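Local coordinates for SAG family member (Sag19) (PDB 6ZZB), which is a major surface antigen of the apicomplexan parasite Eimeria tenella, related to CAP proteins and of unknown molecular function, at residues A[129-132]-A[133-136]; A[145-148]-A[149-153]; A[197-201]-A[202-206]. All blocks are in the same frame, centred on the assembly; numbering follows the deposited sequence.

Interaction 1: residues A[129-132]-A[133-136]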
loop_
_atom_site.group_PDB
_atom_site.type_symbol
_atom_site.label_atom_id
_atom_site.label_comp_id
_atom_site.label_asym_id
_atom_site.label_seq_id
_atom_site.Cartn_x
_atom_site.Cartn_y
_atom_site.Cartn_z
ATOM N N PRO A 129 -2.452 -5.346 -6.917
ATOM C CA PRO A 129 -3.176 -6.489 -7.469
ATOM C C PRO A 129 -2.194 -7.473 -8.104
ATOM O O PRO A 129 -1.132 -7.064 -8.559
ATOM C CB PRO A 129 -4.077 -5.866 -8.532
ATOM C CG PRO A 129 -4.025 -4.374 -8.291
ATOM C CD PRO A 129 -2.652 -4.120 -7.698
ATOM N N PHE A 130 -2.530 -8.757 -8.057
ATOM C CA PHE A 130 -1.708 -9.803 -8.720
ATOM C C PHE A 130 -2.658 -10.872 -9.224
ATOM O O PHE A 130 -3.741 -11.061 -8.699
ATOM C CB PHE A 130 -0.598 -10.305 -7.799
ATOM C CG PHE A 130 -1.047 -10.905 -6.492
ATOM C CD1 PHE A 130 -1.365 -10.089 -5.411
ATOM C CD2 PHE A 130 -1.098 -12.283 -6.308
ATOM C CE1 PHE A 130 -1.748 -10.635 -4.190
ATOM C CE2 PHE A 130 -1.473 -12.831 -5.095
ATOM C CZ PHE A 130 -1.819 -12.013 -4.036
ATOM N N PRO A 131 -2.335 -11.540 -10.358
ATOM C CA PRO A 131 -3.284 -12.465 -10.957
ATOM C C PRO A 131 -3.615 -13.632 -10.026
ATOM O O PRO A 131 -2.771 -14.102 -9.276
ATOM C CB PRO A 131 -2.572 -12.995 -12.215
ATOM C CG PRO A 131 -1.461 -11.989 -12.476
ATOM C CD PRO A 131 -1.072 -11.452 -11.116
ATOM N N HIS A 132 -4.853 -14.092 -10.127
ATOM C CA HIS A 132 -5.401 -15.186 -9.291
ATOM C C HIS A 132 -4.595 -16.471 -9.461
ATOM O O HIS A 132 -4.588 -17.262 -8.532
ATOM C CB HIS A 132 -6.868 -15.449 -9.602
ATOM C CG HIS A 132 -7.091 -16.077 -10.940
ATOM N ND1 HIS A 132 -7.104 -15.340 -12.113
ATOM C CD2 HIS A 132 -7.324 -17.367 -11.286
ATOM C CE1 HIS A 132 -7.330 -16.162 -13.135
ATOM N NE2 HIS A 132 -7.507 -17.385 -12.643
ATOM N N ASP A 133 -3.962 -16.647 -10.614
ATOM C CA ASP A 133 -3.313 -17.947 -10.930
ATOM C C ASP A 133 -1.813 -17.860 -10.634
ATOM O O ASP A 133 -1.107 -18.773 -11.052
ATOM C CB ASP A 133 -3.649 -18.400 -12.355
ATOM C CG ASP A 133 -3.412 -17.380 -13.454
ATOM O OD1 ASP A 133 -3.114 -16.225 -13.137
ATOM O OD2 ASP A 133 -3.538 -17.760 -14.635
ATOM N N THR A 134 -1.344 -16.841 -9.907
ATOM C CA THR A 134 0.104 -16.678 -9.611
ATOM C C THR A 134 0.382 -16.950 -8.132
ATOM O O THR A 134 -0.519 -16.732 -7.297
ATOM C CB THR A 134 0.604 -15.302 -10.049
ATOM O OG1 THR A 134 -0.034 -14.359 -9.190
ATOM C CG2 THR A 134 0.325 -14.997 -11.504
ATOM N N GLU A 135 1.603 -17.373 -7.809
ATOM C CA GLU A 135 2.074 -17.562 -6.417
ATOM C C GLU A 135 2.375 -16.183 -5.805
ATOM O O GLU A 135 3.022 -15.366 -6.496
ATOM C CB GLU A 135 3.311 -18.457 -6.378
ATOM C CG GLU A 135 3.672 -18.912 -4.982
ATOM C CD GLU A 135 4.957 -19.711 -4.911
ATOM O OE1 GLU A 135 5.410 -20.196 -5.970
ATOM O OE2 GLU A 135 5.504 -19.836 -3.798
ATOM N N PHE A 136 1.934 -15.950 -4.565
ATOM C CA PHE A 136 2.207 -14.695 -3.807
ATOM C C PHE A 136 3.688 -14.644 -3.451
ATOM O O PHE A 136 4.185 -15.595 -2.816
ATOM C CB PHE A 136 1.389 -14.618 -2.510
ATOM C CG PHE A 136 1.675 -13.398 -1.679
ATOM C CD1 PHE A 136 1.110 -12.180 -2.015
ATOM C CD2 PHE A 136 2.523 -13.424 -0.587
ATOM C CE1 PHE A 136 1.380 -11.035 -1.301
ATOM C CE2 PHE A 136 2.784 -12.291 0.147
ATOM C CZ PHE A 136 2.201 -11.088 -0.199
#

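Interaction 2: residues A[145-148]-A[149-153]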
loop_
_atom_site.group_PDB
_atom_site.type_symbol
_atom_site.label_atom_id
_atom_site.label_comp_id
_atom_site.label_asym_id
_atom_site.label_seq_id
_atom_site.Cartn_x
_atom_site.Cartn_y
_atom_site.Cartn_z
ATOM N N THR A 145 6.815 -2.750 -7.423
ATOM C CA THR A 145 6.074 -1.479 -7.275
ATOM C C THR A 145 7.063 -0.383 -6.945
ATOM O O THR A 145 6.862 0.777 -7.388
ATOM C CB THR A 145 4.926 -1.593 -6.252
ATOM O OG1 THR A 145 3.947 -0.595 -6.551
ATOM C CG2 THR A 145 5.354 -1.467 -4.814
ATOM N N TYR A 146 8.084 -0.677 -6.176
ATOM C CA TYR A 146 9.087 0.316 -5.785
ATOM C C TYR A 146 9.790 0.822 -7.046
ATOM O O TYR A 146 9.891 2.054 -7.244
ATOM C CB TYR A 146 10.081 -0.296 -4.795
ATOM C CG TYR A 146 11.152 0.672 -4.388
ATOM C CD1 TYR A 146 10.974 1.543 -3.323
ATOM C CD2 TYR A 146 12.329 0.749 -5.105
ATOM C CE1 TYR A 146 11.960 2.435 -2.946
ATOM C CE2 TYR A 146 13.320 1.656 -4.750
ATOM C CZ TYR A 146 13.126 2.505 -3.676
ATOM O OH TYR A 146 14.116 3.397 -3.337
ATOM N N THR A 147 10.279 -0.082 -7.877
ATOM C CA THR A 147 11.070 0.325 -9.065
ATOM C C THR A 147 10.154 1.148 -9.962
ATOM O O THR A 147 10.545 2.269 -10.396
ATOM C CB THR A 147 11.627 -0.911 -9.755
ATOM O OG1 THR A 147 12.562 -1.475 -8.831
ATOM C CG2 THR A 147 12.281 -0.564 -11.087
ATOM N N ALA A 148 8.980 0.645 -10.281
ATOM C CA ALA A 148 8.031 1.319 -11.189
ATOM C C ALA A 148 7.610 2.660 -10.580
ATOM O O ALA A 148 7.487 3.659 -11.321
ATOM C CB ALA A 148 6.856 0.453 -11.524
ATOM N N GLY A 149 7.338 2.711 -9.289
ATOM C CA GLY A 149 6.825 3.930 -8.651
ATOM C C GLY A 149 7.906 4.985 -8.549
ATOM O O GLY A 149 7.582 6.156 -8.811
ATOM N N LEU A 150 9.130 4.609 -8.199
ATOM C CA LEU A 150 10.246 5.581 -8.123
ATOM C C LEU A 150 10.541 6.089 -9.544
ATOM O O LEU A 150 10.765 7.306 -9.700
ATOM C CB LEU A 150 11.480 4.960 -7.481
ATOM C CG LEU A 150 12.582 5.978 -7.162
ATOM C CD1 LEU A 150 12.052 7.187 -6.411
ATOM C CD2 LEU A 150 13.701 5.323 -6.381
ATOM N N ASP A 151 10.486 5.227 -10.557
ATOM C CA ASP A 151 10.688 5.688 -11.960
ATOM C C ASP A 151 9.600 6.700 -12.281
ATOM O O ASP A 151 9.875 7.729 -12.903
ATOM C CB ASP A 151 10.703 4.505 -12.901
ATOM C CG ASP A 151 11.986 3.718 -12.829
ATOM O OD1 ASP A 151 12.962 4.229 -12.302
ATOM O OD2 ASP A 151 11.945 2.572 -13.340
ATOM N N HIS A 152 8.353 6.436 -11.949
ATOM C CA HIS A 152 7.242 7.357 -12.254
ATOM C C HIS A 152 7.492 8.691 -11.557
ATOM O O HIS A 152 7.277 9.736 -12.192
ATOM C CB HIS A 152 5.901 6.759 -11.830
ATOM C CG HIS A 152 4.754 7.472 -12.435
ATOM N ND1 HIS A 152 4.479 7.386 -13.775
ATOM C CD2 HIS A 152 3.852 8.308 -11.903
ATOM C CE1 HIS A 152 3.387 8.103 -14.025
ATOM N NE2 HIS A 152 2.988 8.684 -12.907
ATOM N N LEU A 153 7.938 8.695 -10.309
ATOM C CA LEU A 153 8.216 9.960 -9.593
ATOM C C LEU A 153 9.367 10.695 -10.279
ATOM O O LEU A 153 9.276 11.921 -10.492
ATOM C CB LEU A 153 8.557 9.650 -8.140
ATOM C CG LEU A 153 7.342 9.291 -7.303
ATOM C CD1 LEU A 153 7.763 8.778 -5.938
ATOM C CD2 LEU A 153 6.422 10.483 -7.158
#

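Interaction 3: residues A[197-201]-A[202-206]. With SO4 (sulfate ion), chain C.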
loop_
_atom_site.group_PDB
_atom_site.type_symbol
_atom_site.label_atom_id
_atom_site.label_comp_id
_atom_site.label_asym_id
_atom_site.label_seq_id
_atom_site.Cartn_x
_atom_site.Cartn_y
_atom_site.Cartn_z
ATOM N N LYS A 197 -6.134 -14.734 -0.957
ATOM C CA LYS A 197 -5.355 -15.956 -1.249
ATOM C C LYS A 197 -6.090 -16.896 -2.199
ATOM O O LYS A 197 -5.428 -17.801 -2.709
ATOM C CB LYS A 197 -5.016 -16.693 0.048
ATOM C CG LYS A 197 -6.199 -17.241 0.829
ATOM C CD LYS A 197 -5.817 -17.978 2.106
ATOM C CE LYS A 197 -7.018 -18.173 2.999
ATOM N NZ LYS A 197 -6.646 -18.789 4.291
ATOM N N ASP A 198 -7.375 -16.697 -2.465
ATOM C CA ASP A 198 -8.184 -17.790 -3.064
ATOM C C ASP A 198 -9.098 -17.271 -4.177
ATOM O O ASP A 198 -9.976 -18.044 -4.614
ATOM C CB ASP A 198 -8.942 -18.536 -1.977
ATOM C CG ASP A 198 -9.961 -17.708 -1.238
ATOM O OD1 ASP A 198 -9.975 -16.461 -1.457
ATOM O OD2 ASP A 198 -10.733 -18.286 -0.447
ATOM N N CYS A 199 -8.915 -16.060 -4.695
ATOM C CA CYS A 199 -9.667 -15.631 -5.903
ATOM C C CYS A 199 -9.573 -16.722 -6.980
ATOM O O CYS A 199 -8.472 -17.225 -7.277
ATOM C CB CYS A 199 -9.119 -14.331 -6.461
ATOM S SG CYS A 199 -9.467 -12.915 -5.377
ATOM N N LYS A 200 -10.710 -17.050 -7.575
ATOM C CA LYS A 200 -10.780 -18.092 -8.646
ATOM C C LYS A 200 -10.695 -17.483 -10.034
ATOM O O LYS A 200 -10.608 -18.242 -11.018
ATOM C CB LYS A 200 -12.083 -18.869 -8.504
ATOM C CG LYS A 200 -12.212 -19.624 -7.210
ATOM C CD LYS A 200 -13.496 -20.416 -7.169
ATOM C CE LYS A 200 -13.747 -21.086 -5.846
ATOM N NZ LYS A 200 -12.684 -22.076 -5.552
ATOM N N ALA A 201 -10.769 -16.164 -10.142
ATOM C CA ALA A 201 -10.645 -15.370 -11.368
ATOM C C ALA A 201 -10.212 -13.971 -10.935
ATOM O O ALA A 201 -10.124 -13.749 -9.703
ATOM C CB ALA A 201 -11.959 -15.316 -12.094
ATOM N N GLY A 202 -9.990 -13.087 -11.888
ATOM C CA GLY A 202 -9.585 -11.705 -11.578
ATOM C C GLY A 202 -8.242 -11.650 -10.870
ATOM O O GLY A 202 -7.352 -12.499 -11.077
ATOM N N HIS A 203 -8.039 -10.591 -10.079
ATOM C CA HIS A 203 -6.770 -10.356 -9.365
ATOM C C HIS A 203 -7.029 -10.455 -7.869
ATOM O O HIS A 203 -7.947 -9.815 -7.349
ATOM C CB HIS A 203 -6.182 -8.994 -9.736
ATOM C CG HIS A 203 -5.490 -8.969 -11.064
ATOM N ND1 HIS A 203 -6.141 -9.230 -12.251
ATOM C CD2 HIS A 203 -4.204 -8.762 -11.366
ATOM C CE1 HIS A 203 -5.270 -9.136 -13.235
ATOM N NE2 HIS A 203 -4.082 -8.855 -12.734
ATOM N N ASP A 204 -6.185 -11.216 -7.201
ATOM C CA ASP A 204 -5.996 -11.060 -5.743
ATOM C C ASP A 204 -5.415 -9.665 -5.485
ATOM O O ASP A 204 -4.853 -9.024 -6.383
ATOM C CB ASP A 204 -5.105 -12.160 -5.182
ATOM C CG ASP A 204 -5.764 -13.518 -5.128
ATOM O OD1 ASP A 204 -6.731 -13.678 -4.391
ATOM O OD2 ASP A 204 -5.262 -14.435 -5.878
ATOM N N VAL A 205 -5.508 -9.248 -4.239
ATOM C CA VAL A 205 -4.991 -7.921 -3.810
ATOM C C VAL A 205 -4.118 -8.084 -2.566
ATOM O O VAL A 205 -4.566 -8.684 -1.582
ATOM C CB VAL A 205 -6.122 -6.924 -3.528
ATOM C CG1 VAL A 205 -5.611 -5.585 -3.029
ATOM C CG2 VAL A 205 -6.943 -6.707 -4.800
ATOM N N LEU A 206 -2.936 -7.485 -2.598
ATOM C CA LEU A 206 -2.095 -7.200 -1.420
ATOM C C LEU A 206 -2.374 -5.786 -0.974
ATOM O O LEU A 206 -2.269 -4.851 -1.801
ATOM C CB LEU A 206 -0.630 -7.375 -1.794
ATOM C CG LEU A 206 0.386 -6.880 -0.764
ATOM C CD1 LEU A 206 0.326 -7.686 0.514
ATOM C CD2 LEU A 206 1.776 -6.948 -1.346
HETATM S S SO4 C . -9.073 -8.811 -14.406
HETATM O O1 SO4 C . -10.181 -8.296 -13.629
HETATM O O2 SO4 C . -8.327 -7.703 -14.961
HETATM O O3 SO4 C . -9.581 -9.641 -15.476
HETATM O O4 SO4 C . -8.203 -9.604 -13.567
HETATM O O HOH W 1 -5.941 -16.921 -6.074
#

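Interaction 1: residues A[129-132]-A[133-136]
F130 reaches forward from the strand to meet both T134 and F136. Its CG sits between its own backbone N and carbonyl carbon (chi1 59°), which swings the ring toward the residues that follow. T134 OG1 approaches the rim of this ring, near its plane, 3.7 Å from F130 CD2. Farther out, F130 CZ reaches the rim of F136, 3.6 Å from F136 CD1, with the ring planes 55° apart, neither stacked nor T-shaped. L141 and A195 also touch both rings, so large aromatic side chains suit this apolar patch.

P131 is the last strand residue and the first of a type I beta turn that ends at T134. The turn takes the chain off strand 126-131 of the central sheet toward helix 138-155. The proline ring offers T134 an apolar surface, while its carbonyl oxygen is gripped twice. T134 N donates to P131 O over 3.2 Å from well above the carbonyl plane, and T134 OG1 donates to P131 O over a shorter 2.8 Å, nearer that plane. The threonine's two branches divide the work: while OG1 takes the carbonyl, CG2 packs against P131 CB at 3.6 Å. D133 OD1 also lies 3.4 Å from P131 CB.

H132 follows with its ring laid over D133. D133 CB lies over one face, 4.1 Å from the H132 ring centroid, as a CH-pi contact, and the carboxylate plane stacks only 7° from that of the imidazole. H132 ND1 is hydrogen-bonded to G202 O, which holds that edge of the ring toward strand 203-211.

Interaction 2: residues A[145-148]-A[149-153]
L150 and Y146 lie side by side, one helical turn apart, on helix 138-155, an alpha helix that packs beside helices 175-183 and 223-231 in this CAP-related protein. The leucine begins close to the backbone: its CB is 3.3 Å from Y146 O, the same oxygen that accepts a hydrogen bond from L150 N at 2.8 Å. With CG anti to the backbone N (chi1 -170°), the branch runs alongside the tyrosine, pointing the same way. At the tip, L150 CD2 meets the phenol end of the ring obliquely, 3.6 Å from Y146 OH and 3.9 Å from Y146 CZ. A branched apolar chain suits this buried flank, where Y146 also touches L184 and L229.

Next to L150, G149 has no CB to crowd T145 O, and G149 N bonds to that oxygen, T145 O, at 2.8 Å. On the buried side T145 OG1 hydrogen-bonds to N176 ND2 and N179 ND2 of helix 175-183, a hydroxyl well suited to tying two helices together. On the outer side T147 and D151 run in the same direction, as polar residues can near solvent, with T147 CG2 3.9 Å from D151 OD2.

Interaction 3: residues A[197-201]-A[202-206]
One direct hydrogen bond and one water-mediated link join C199 to D204. C199 N donates to D204 OD1 over 3.2 Å, meeting the oxygen on its syn side and 16° out of the carboxylate plane. T196 OG1 is a second partner of OD1. The other oxygen turns to a water, 2.6 Å from D204 OD2, that bridges to C199 O at 2.8 Å. D204 CG lies beside the backbone N and opposite the carbonyl carbon (chi1 -72°), which turns the carboxylate toward C199. Both oxygens of this buried residue are thereby engaged, and a short acidic side chain is well suited to reach the loop backbone.

Close packing accompanies these bonds. D204 OD1 is 3.2 Å from C199 CB and 3.0 Å from C199 SG, and that sulfur is committed to a disulfide with C112. Residues 197-202 form the connection of a beta hairpin: strand 190-196 leaves the sheet, the chain loops round, and strand 203-211 returns antiparallel to it. A201 and G202 make the last bend. G202 adopts a positive phi of 63°, a conformation open to a residue without CB.

A further hydrogen bond goes to a bound sulfate, probably from the crystallisation liquor. H203 ND1 donates to sulfate O4 near the plane of the imidazole, over a modelled 2.5 Å so short that the exact length is doubtful. The same sulfate O4 lies 3.2 Å from G202 CA, whose lack of a side chain lets the anion come near.

From the N terminus, the three contacts come in series, none nested in or crossing another. Interaction 1 closes the turn that ends strand 126-131 and starts the chain toward helix 138-155. Interaction 2 lies farther along that same helix, about 20 Å from interaction 1, centre to centre, and it closes no loop beyond the helical turns themselves. Interaction 3 closes the hairpin connection from strand 190-196 to strand 203-211. There the chain returns beside interaction 1: strands 126-131 and 203-211 pair antiparallel, F130 N lying 2.9 Å from D204 O. Interactions 1 and 3 thus share one sheet end, while interaction 2 belongs to the helical layer.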